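Local coordinates for protein extracellular ligand-binding receptor (Sphaerobacter thermophilus, PDB 4ZPJ) that probably serves as the substrate-binding component of an ABC transporter, capturing a solute outside the cell membrane, as in other members of the leucine-binding protein family, at residues V121-S130 with M145-L154; L308-S318 with E373-F381. One frame throughout, in Å; residues are numbered along the deposited sequence.

How the interactions relate
Interaction 1 (121-130 with 145-154) belongs to the core: two neighbouring strands of a mixed sheet pair in parallel, and backbone hydrogen bonds with aliphatic packing do most of the work. Interaction 2 (308-318 with 373-381) is also largely buried, but its segments meet without strand pairing across the contact; a beta turn sits against an irregular segment and the start of helix 316-328, joined by one direct hydrogen bond, two waters and a tyrosine edge, with a zinc ion at its outer side. The two contacts hold different elements and do not touch. Their centres are about 22 Å apart and their nearest atoms about 7 Å, with helix 362-371 packing on Pro146 and Ile148 of interaction 1.

Interaction 1: V121-S130 with M145-L154; sequences VHLIAGITLS and MPTIVTNAGL
Ile124 and Ile148 lie at the middle of a parallel strand pair, where Ile148 N donates to Ile124 O at 2.7 Å. Ile124 N in turn bonds Pro146 O, and Gly126 N bonds Ile148 O, so strands 123-126 and 147-149 run side by side at only 7° to each other. On one face, Ala125 CB packs on Ile148 CB while Leu123 CD2 reaches Ile148 CG1; on the other, the CD1 tip of Ile127 rests against Val149 CG2 at 4.0 Å and Thr147 CG2. Met145, a selenomethionine, has CG anti to its backbone N and against Ile124 CD1; bends at chi2 (62°) and chi3 then bring CE 3.4 Å from Val121 O. The strands are the two arms of a right-handed beta-alpha-beta crossover through helix 130-142, whose Leu140 covers Ile124 and Thr147, part of the Rossmann-like sheet of a periplasmic-binding-protein lobe. Thr150 N continues the ladder to Gly126 O at 2.8 Å, and Ala152 N holds Ile127 O. The looser side holds partly exposed Leu129, Ser130, Asn151 and Leu154. Thr128 O lies in the amide plane of Asn151, whose ND2 sits on a lone pair of that oxygen at 2.8 Å. Farther out, Ser130 OG receives a weak, bent bond from Leu154 N (3.2 Å, 132°), and Leu154 CB leans on Ser130 CB.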
loop_
_atom_site.group_PDB
_atom_site.type_symbol
_atom_site.label_atom_id
_atom_site.label_comp_id
_atom_site.label_asym_id
_atom_site.label_seq_id
_atom_site.Cartn_x
_atom_site.Cartn_y
_atom_site.Cartn_z
ATOM N N VAL A 121 -17.927 18.518 3.599
ATOM C CA VAL A 121 -17.820 17.150 4.038
ATOM C C VAL A 121 -17.267 17.076 5.449
ATOM O O VAL A 121 -16.566 17.946 5.897
ATOM C CB VAL A 121 -16.978 16.304 3.064
ATOM C CG1 VAL A 121 -17.578 16.374 1.676
ATOM C CG2 VAL A 121 -15.517 16.725 3.024
ATOM N N HIS A 122 -17.581 16.000 6.146
ATOM C CA HIS A 122 -17.183 15.837 7.532
ATOM C C HIS A 122 -15.895 15.027 7.681
ATOM O O HIS A 122 -15.328 14.965 8.756
ATOM C CB HIS A 122 -18.329 15.144 8.270
ATOM C CG HIS A 122 -19.624 15.901 8.209
ATOM N ND1 HIS A 122 -20.818 15.305 7.859
ATOM C CD2 HIS A 122 -19.907 17.210 8.421
ATOM C CE1 HIS A 122 -21.786 16.201 7.886
ATOM N NE2 HIS A 122 -21.259 17.365 8.226
ATOM N N LEU A 123 -15.454 14.413 6.583
ATOM C CA LEU A 123 -14.339 13.507 6.555
ATOM C C LEU A 123 -13.846 13.358 5.106
ATOM O O LEU A 123 -14.654 13.338 4.189
ATOM C CB LEU A 123 -14.798 12.144 7.125
ATOM C CG LEU A 123 -13.691 11.090 7.153
ATOM C CD1 LEU A 123 -13.793 10.128 8.331
ATOM C CD2 LEU A 123 -13.684 10.312 5.852
ATOM N N ILE A 124 -12.542 13.193 4.902
ATOM C CA ILE A 124 -11.985 12.928 3.574
ATOM C C ILE A 124 -11.196 11.647 3.577
ATOM O O ILE A 124 -10.409 11.419 4.485
ATOM C CB ILE A 124 -11.122 14.102 3.093
ATOM C CG1 ILE A 124 -12.028 15.195 2.474
ATOM C CG2 ILE A 124 -10.127 13.711 2.008
ATOM C CD1 ILE A 124 -11.269 16.448 2.159
ATOM N N ALA A 125 -11.399 10.811 2.560
ATOM C CA ALA A 125 -10.649 9.562 2.391
ATOM C C ALA A 125 -9.965 9.610 1.046
ATOM O O ALA A 125 -10.454 10.258 0.119
ATOM C CB ALA A 125 -11.573 8.345 2.463
ATOM N N GLY A 126 -8.836 8.930 0.940
ATOM C CA GLY A 126 -8.196 8.765 -0.346
ATOM C C GLY A 126 -6.760 9.256 -0.365
ATOM O O GLY A 126 -5.932 8.852 0.516
ATOM N N ILE A 127 -6.475 10.077 -1.395
ATOM C CA ILE A 127 -5.179 10.634 -1.714
ATOM C C ILE A 127 -4.212 9.626 -2.311
ATOM O O ILE A 127 -3.547 8.806 -1.602
ATOM C CB ILE A 127 -4.528 11.327 -0.541
ATOM C CG1 ILE A 127 -5.547 12.260 0.144
ATOM C CG2 ILE A 127 -3.286 12.045 -1.066
ATOM C CD1 ILE A 127 -4.946 13.093 1.259
ATOM N N THR A 128 -4.138 9.667 -3.631
ATOM C CA THR A 128 -3.442 8.647 -4.352
ATOM C C THR A 128 -1.939 8.907 -4.386
ATOM O O THR A 128 -1.202 8.025 -4.069
ATOM C CB THR A 128 -4.031 8.508 -5.776
ATOM O OG1 THR A 128 -5.423 8.243 -5.643
ATOM C CG2 THR A 128 -3.362 7.361 -6.575
ATOM N N LEU A 129 -1.496 10.101 -4.765
ATOM C CA LEU A 129 -0.046 10.346 -4.982
ATOM C C LEU A 129 0.597 11.127 -3.838
ATOM O O LEU A 129 -0.035 12.028 -3.244
ATOM C CB LEU A 129 0.188 11.089 -6.290
ATOM C CG LEU A 129 -0.300 10.335 -7.548
ATOM C CD1 LEU A 129 -0.025 11.142 -8.803
ATOM C CD2 LEU A 129 0.305 8.933 -7.667
ATOM N N SER A 130 1.851 10.785 -3.544
ATOM C CA SER A 130 2.601 11.458 -2.503
ATOM C C SER A 130 2.749 12.919 -2.787
ATOM O O SER A 130 2.619 13.730 -1.872
ATOM C CB SER A 130 4.008 10.847 -2.331
ATOM O OG SER A 130 3.924 9.512 -1.853
HETATM N N MSE A 145 -9.743 18.923 9.272
HETATM C CA MSE A 145 -10.496 17.919 8.543
HETATM C C MSE A 145 -9.931 16.535 8.753
HETATM O O MSE A 145 -8.799 16.235 8.298
HETATM C CB MSE A 145 -10.340 18.255 7.074
HETATM C CG MSE A 145 -10.995 17.250 6.149
HETATM SE SE MSE A 145 -12.958 17.092 6.368
HETATM C CE MSE A 145 -13.378 19.019 6.414
ATOM N N PRO A 146 -10.719 15.651 9.367
ATOM C CA PRO A 146 -10.276 14.283 9.520
ATOM C C PRO A 146 -10.088 13.632 8.183
ATOM O O PRO A 146 -10.929 13.771 7.285
ATOM C CB PRO A 146 -11.424 13.620 10.323
ATOM C CG PRO A 146 -12.093 14.780 10.998
ATOM C CD PRO A 146 -12.060 15.843 9.933
ATOM N N THR A 147 -8.957 12.985 8.011
ATOM C CA THR A 147 -8.514 12.543 6.687
ATOM C C THR A 147 -7.979 11.127 6.796
ATOM O O THR A 147 -7.185 10.851 7.685
ATOM C CB THR A 147 -7.411 13.474 6.182
ATOM O OG1 THR A 147 -7.915 14.809 6.090
ATOM C CG2 THR A 147 -6.941 13.010 4.852
ATOM N N ILE A 148 -8.439 10.238 5.926
ATOM C CA ILE A 148 -7.996 8.845 5.921
ATOM C C ILE A 148 -7.232 8.605 4.601
ATOM O O ILE A 148 -7.848 8.521 3.532
ATOM C CB ILE A 148 -9.172 7.834 5.907
ATOM C CG1 ILE A 148 -10.256 8.140 6.918
ATOM C CG2 ILE A 148 -8.692 6.427 6.149
ATOM C CD1 ILE A 148 -9.917 7.950 8.314
ATOM N N VAL A 149 -5.915 8.499 4.677
ATOM C CA VAL A 149 -5.112 8.256 3.495
ATOM C C VAL A 149 -5.079 6.794 3.115
ATOM O O VAL A 149 -4.657 5.941 3.910
ATOM C CB VAL A 149 -3.699 8.750 3.701
ATOM C CG1 VAL A 149 -2.845 8.427 2.483
ATOM C CG2 VAL A 149 -3.768 10.253 3.893
ATOM N N THR A 150 -5.537 6.497 1.891
ATOM C CA THR A 150 -5.663 5.103 1.471
ATOM C C THR A 150 -4.525 4.646 0.559
ATOM O O THR A 150 -4.421 3.452 0.239
ATOM C CB THR A 150 -7.025 4.864 0.790
ATOM O OG1 THR A 150 -7.196 5.784 -0.304
ATOM C CG2 THR A 150 -8.159 5.124 1.783
ATOM N N ASN A 151 -3.656 5.559 0.128
ATOM C CA ASN A 151 -2.547 5.112 -0.721
ATOM C C ASN A 151 -1.273 5.839 -0.457
ATOM O O ASN A 151 -0.419 5.272 0.164
ATOM C CB ASN A 151 -2.913 5.143 -2.208
ATOM C CG ASN A 151 -1.880 4.445 -3.062
ATOM O OD1 ASN A 151 -1.680 3.196 -2.965
ATOM N ND2 ASN A 151 -1.136 5.226 -3.787
ATOM N N ALA A 152 -1.141 7.084 -0.906
ATOM C CA ALA A 152 0.065 7.902 -0.756
ATOM C C ALA A 152 0.995 7.475 0.398
ATOM O O ALA A 152 0.687 7.706 1.559
ATOM C CB ALA A 152 -0.328 9.354 -0.575
ATOM N N GLY A 153 2.134 6.879 0.073
ATOM C CA GLY A 153 2.959 6.193 1.089
ATOM C C GLY A 153 4.100 7.078 1.594
ATOM O O GLY A 153 4.924 6.642 2.429
ATOM N N LEU A 154 4.144 8.302 1.081
ATOM C CA LEU A 154 5.069 9.365 1.574
ATOM C C LEU A 154 5.467 9.223 3.058
ATOM O O LEU A 154 4.644 9.419 3.965
ATOM C CB LEU A 154 4.418 10.748 1.371
ATOM C CG LEU A 154 5.310 11.952 1.669
ATOM C CD1 LEU A 154 6.503 11.985 0.715
ATOM C CD2 LEU A 154 4.555 13.284 1.602
#

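Interaction 2: L308-S318 with E373-F381; sequences LYTAYNDTPES and EFTGPAGNF. With ZN (zinc ion), chain K.
Tyr309 sets its ring edge against the turn at Pro377: CE1 lies 3.3 Å from Pro377 O, near the ring plane, and 3.5 Å from Pro377 CB. With CG anti to the backbone N (chi1 -175°), the ring extends past the turn toward helix 316-328, where its hydroxyl donates to Ser318 OG at 2.7 Å. Ser318 CB closes on Pro377 O from the helix side. The same carbonyl accepts from Asn313 ND2 at 3.1 Å (158°); the oxygen is almost in the amide plane, while the donor is tilted from the carbonyl plane. Arg414 binds Asn313 OD1, helping to fix which way the amide faces. Thr315 is the N-cap of the helix: OG1 accepts from Ser318 N. The turn, type I from Gly376 to Gly379, links the strands of a beta hairpin. Glu317 CG, anti to the carbonyl carbon, crosses Thr375 CG2 at 3.9 Å; the bend at chi2 (-66°) then turns the carboxylate so that OE1 meets a zinc ion at 2.2 Å, also bound by Glu320 and a water. Pro377 O is thus gripped by one hydrogen bond amid close carbon contacts. One water, held by Asn313 ND2, donates to Ala378 O; another, shared with Thr315 OG1, adds a second bond to Gly376 O beside that from Gly379 N, and zinc probably offsets the charge of the paired glutamates at the helix start.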
loop_
_atom_site.group_PDB
_atom_site.type_symbol
_atom_site.label_atom_id
_atom_site.label_comp_id
_atom_site.label_asym_id
_atom_site.label_seq_id
_atom_site.Cartn_x
_atom_site.Cartn_y
_atom_site.Cartn_z
ATOM N N LEU A 308 1.272 -6.445 1.794
ATOM C CA LEU A 308 0.181 -6.003 2.642
ATOM C C LEU A 308 -0.964 -7.043 2.612
ATOM O O LEU A 308 -1.685 -7.220 3.576
ATOM C CB LEU A 308 -0.283 -4.646 2.134
ATOM C CG LEU A 308 -0.670 -3.493 3.043
ATOM C CD1 LEU A 308 0.375 -3.045 4.041
ATOM C CD2 LEU A 308 -1.048 -2.342 2.112
ATOM N N TYR A 309 -1.139 -7.721 1.485
ATOM C CA TYR A 309 -2.336 -8.542 1.285
ATOM C C TYR A 309 -2.175 -9.411 0.071
ATOM O O TYR A 309 -1.596 -8.977 -0.917
ATOM C CB TYR A 309 -3.638 -7.706 1.105
ATOM C CG TYR A 309 -4.871 -8.621 1.013
ATOM C CD1 TYR A 309 -5.255 -9.414 2.070
ATOM C CD2 TYR A 309 -5.576 -8.740 -0.144
ATOM C CE1 TYR A 309 -6.314 -10.310 1.965
ATOM C CE2 TYR A 309 -6.633 -9.621 -0.262
ATOM C CZ TYR A 309 -6.991 -10.411 0.776
ATOM O OH TYR A 309 -8.082 -11.291 0.634
ATOM N N THR A 310 -2.720 -10.624 0.153
ATOM C CA THR A 310 -2.939 -11.478 -1.002
ATOM C C THR A 310 -4.280 -12.144 -0.778
ATOM O O THR A 310 -4.575 -12.533 0.342
ATOM C CB THR A 310 -1.866 -12.590 -1.092
ATOM O OG1 THR A 310 -2.233 -13.561 -2.051
ATOM C CG2 THR A 310 -1.627 -13.307 0.317
ATOM N N ALA A 311 -5.054 -12.288 -1.872
ATOM C CA ALA A 311 -6.291 -13.002 -1.934
ATOM C C ALA A 311 -6.220 -14.495 -1.534
ATOM O O ALA A 311 -7.263 -15.140 -1.204
ATOM C CB ALA A 311 -6.874 -12.815 -3.314
ATOM N N TYR A 312 -5.012 -15.050 -1.497
ATOM C CA TYR A 312 -4.835 -16.453 -1.055
ATOM C C TYR A 312 -4.558 -16.594 0.430
ATOM O O TYR A 312 -4.140 -17.665 0.871
ATOM C CB TYR A 312 -3.757 -17.169 -1.893
ATOM C CG TYR A 312 -4.214 -17.249 -3.357
ATOM C CD1 TYR A 312 -5.023 -18.322 -3.837
ATOM C CD2 TYR A 312 -3.997 -16.184 -4.199
ATOM C CE1 TYR A 312 -5.495 -18.321 -5.151
ATOM C CE2 TYR A 312 -4.454 -16.179 -5.510
ATOM C CZ TYR A 312 -5.213 -17.237 -5.979
ATOM O OH TYR A 312 -5.642 -17.146 -7.272
ATOM N N ASN A 313 -4.810 -15.545 1.220
ATOM C CA ASN A 313 -4.537 -15.642 2.629
ATOM C C ASN A 313 -5.551 -16.632 3.206
ATOM O O ASN A 313 -6.720 -16.625 2.802
ATOM C CB ASN A 313 -4.625 -14.277 3.284
ATOM C CG ASN A 313 -4.061 -14.247 4.679
ATOM O OD1 ASN A 313 -3.263 -15.095 5.066
ATOM N ND2 ASN A 313 -4.498 -13.279 5.456
ATOM N N ASP A 314 -5.111 -17.493 4.124
ATOM C CA ASP A 314 -5.934 -18.639 4.486
ATOM C C ASP A 314 -6.660 -18.348 5.776
ATOM O O ASP A 314 -6.612 -19.126 6.715
ATOM C CB ASP A 314 -5.097 -19.966 4.573
ATOM C CG ASP A 314 -3.942 -19.924 5.637
ATOM O OD1 ASP A 314 -3.519 -18.780 5.992
ATOM O OD2 ASP A 314 -3.385 -21.019 6.058
ATOM N N THR A 315 -7.340 -17.213 5.839
ATOM C CA THR A 315 -8.075 -16.838 7.041
ATOM C C THR A 315 -9.476 -16.586 6.658
ATOM O O THR A 315 -9.741 -16.201 5.510
ATOM C CB THR A 315 -7.541 -15.556 7.687
ATOM O OG1 THR A 315 -7.753 -14.422 6.823
ATOM C CG2 THR A 315 -6.020 -15.723 8.067
ATOM N N PRO A 316 -10.406 -16.785 7.618
ATOM C CA PRO A 316 -11.800 -16.589 7.318
ATOM C C PRO A 316 -12.158 -15.162 6.859
ATOM O O PRO A 316 -12.970 -15.026 5.959
ATOM C CB PRO A 316 -12.514 -16.891 8.622
ATOM C CG PRO A 316 -11.503 -17.172 9.644
ATOM C CD PRO A 316 -10.159 -17.274 8.979
ATOM N N GLU A 317 -11.556 -14.125 7.440
ATOM C CA GLU A 317 -11.881 -12.738 7.062
ATOM C C GLU A 317 -11.342 -12.428 5.676
ATOM O O GLU A 317 -11.884 -11.600 4.945
ATOM C CB GLU A 317 -11.318 -11.744 8.086
ATOM C CG GLU A 317 -11.876 -11.968 9.490
ATOM C CD GLU A 317 -13.367 -11.662 9.550
ATOM O OE1 GLU A 317 -13.731 -10.571 9.025
ATOM O OE2 GLU A 317 -14.156 -12.503 10.099
ATOM N N SER A 318 -10.259 -13.085 5.309
ATOM C CA SER A 318 -9.761 -12.918 3.964
ATOM C C SER A 318 -10.706 -13.595 2.976
ATOM O O SER A 318 -11.024 -13.007 1.894
ATOM C CB SER A 318 -8.338 -13.451 3.808
ATOM O OG SER A 318 -7.893 -13.323 2.471
ATOM N N GLU A 373 -10.096 -0.823 15.871
ATOM C CA GLU A 373 -9.407 -2.070 15.804
ATOM C C GLU A 373 -10.299 -3.224 15.299
ATOM O O GLU A 373 -11.380 -3.432 15.799
ATOM C CB GLU A 373 -8.876 -2.414 17.214
ATOM C CG GLU A 373 -7.559 -3.170 17.121
ATOM C CD GLU A 373 -7.179 -3.914 18.395
ATOM O OE1 GLU A 373 -7.236 -3.191 19.418
ATOM O OE2 GLU A 373 -6.846 -5.162 18.339
ATOM N N PHE A 374 -9.811 -4.043 14.374
ATOM C CA PHE A 374 -10.612 -5.168 13.915
ATOM C C PHE A 374 -9.657 -6.154 13.266
ATOM O O PHE A 374 -8.488 -5.819 12.996
ATOM C CB PHE A 374 -11.691 -4.700 12.900
ATOM C CG PHE A 374 -11.120 -3.891 11.768
ATOM C CD1 PHE A 374 -10.742 -4.503 10.609
ATOM C CD2 PHE A 374 -10.984 -2.517 11.876
ATOM C CE1 PHE A 374 -10.222 -3.781 9.549
ATOM C CE2 PHE A 374 -10.443 -1.767 10.837
ATOM C CZ PHE A 374 -10.062 -2.401 9.666
ATOM N N THR A 375 -10.169 -7.364 13.060
ATOM C CA THR A 375 -9.533 -8.389 12.256
ATOM C C THR A 375 -9.945 -8.164 10.837
ATOM O O THR A 375 -11.098 -8.364 10.513
ATOM C CB THR A 375 -9.947 -9.808 12.692
ATOM O OG1 THR A 375 -9.653 -9.906 14.051
ATOM C CG2 THR A 375 -9.052 -10.902 11.994
ATOM N N GLY A 376 -9.000 -7.695 10.012
ATOM C CA GLY A 376 -9.241 -7.534 8.593
ATOM C C GLY A 376 -8.724 -8.682 7.731
ATOM O O GLY A 376 -8.237 -9.725 8.226
ATOM N N PRO A 377 -8.805 -8.496 6.412
ATOM C CA PRO A 377 -8.434 -9.563 5.522
ATOM C C PRO A 377 -6.969 -9.941 5.587
ATOM O O PRO A 377 -6.631 -11.036 5.146
ATOM C CB PRO A 377 -8.807 -9.056 4.155
ATOM C CG PRO A 377 -9.678 -7.864 4.338
ATOM C CD PRO A 377 -9.529 -7.387 5.743
ATOM N N ALA A 378 -6.100 -9.069 6.101
ATOM C CA ALA A 378 -4.656 -9.402 6.229
ATOM C C ALA A 378 -4.315 -9.790 7.658
ATOM O O ALA A 378 -3.237 -10.287 7.933
ATOM C CB ALA A 378 -3.796 -8.254 5.768
ATOM N N GLY A 379 -5.262 -9.631 8.573
ATOM C CA GLY A 379 -4.980 -9.794 10.005
ATOM C C GLY A 379 -5.454 -8.578 10.744
ATOM O O GLY A 379 -6.245 -7.732 10.211
ATOM N N ASN A 380 -4.974 -8.447 11.961
ATOM C CA ASN A 380 -5.454 -7.389 12.811
ATOM C C ASN A 380 -4.865 -6.038 12.384
ATOM O O ASN A 380 -3.752 -5.960 11.865
ATOM C CB ASN A 380 -5.182 -7.736 14.253
ATOM C CG ASN A 380 -5.970 -8.971 14.696
ATOM O OD1 ASN A 380 -5.409 -9.957 15.123
ATOM N ND2 ASN A 380 -7.259 -8.934 14.528
ATOM N N PHE A 381 -5.676 -5.006 12.556
ATOM C CA PHE A 381 -5.364 -3.701 12.142
ATOM C C PHE A 381 -5.745 -2.781 13.277
ATOM O O PHE A 381 -6.889 -2.859 13.854
ATOM C CB PHE A 381 -6.115 -3.290 10.874
ATOM C CG PHE A 381 -5.817 -1.858 10.440
ATOM C CD1 PHE A 381 -6.458 -0.799 11.035
ATOM C CD2 PHE A 381 -4.831 -1.591 9.477
ATOM C CE1 PHE A 381 -6.158 0.523 10.664
ATOM C CE2 PHE A 381 -4.519 -0.311 9.092
ATOM C CZ PHE A 381 -5.206 0.766 9.683
HETATM ZN ZN ZN K . -15.954 -10.426 8.929
HETATM O O HOH W 1 -3.565 -12.975 8.098
HETATM O O HOH W 2 -7.672 -12.340 8.664
HETATM O O HOH W 3 -16.497 -8.039 8.637
#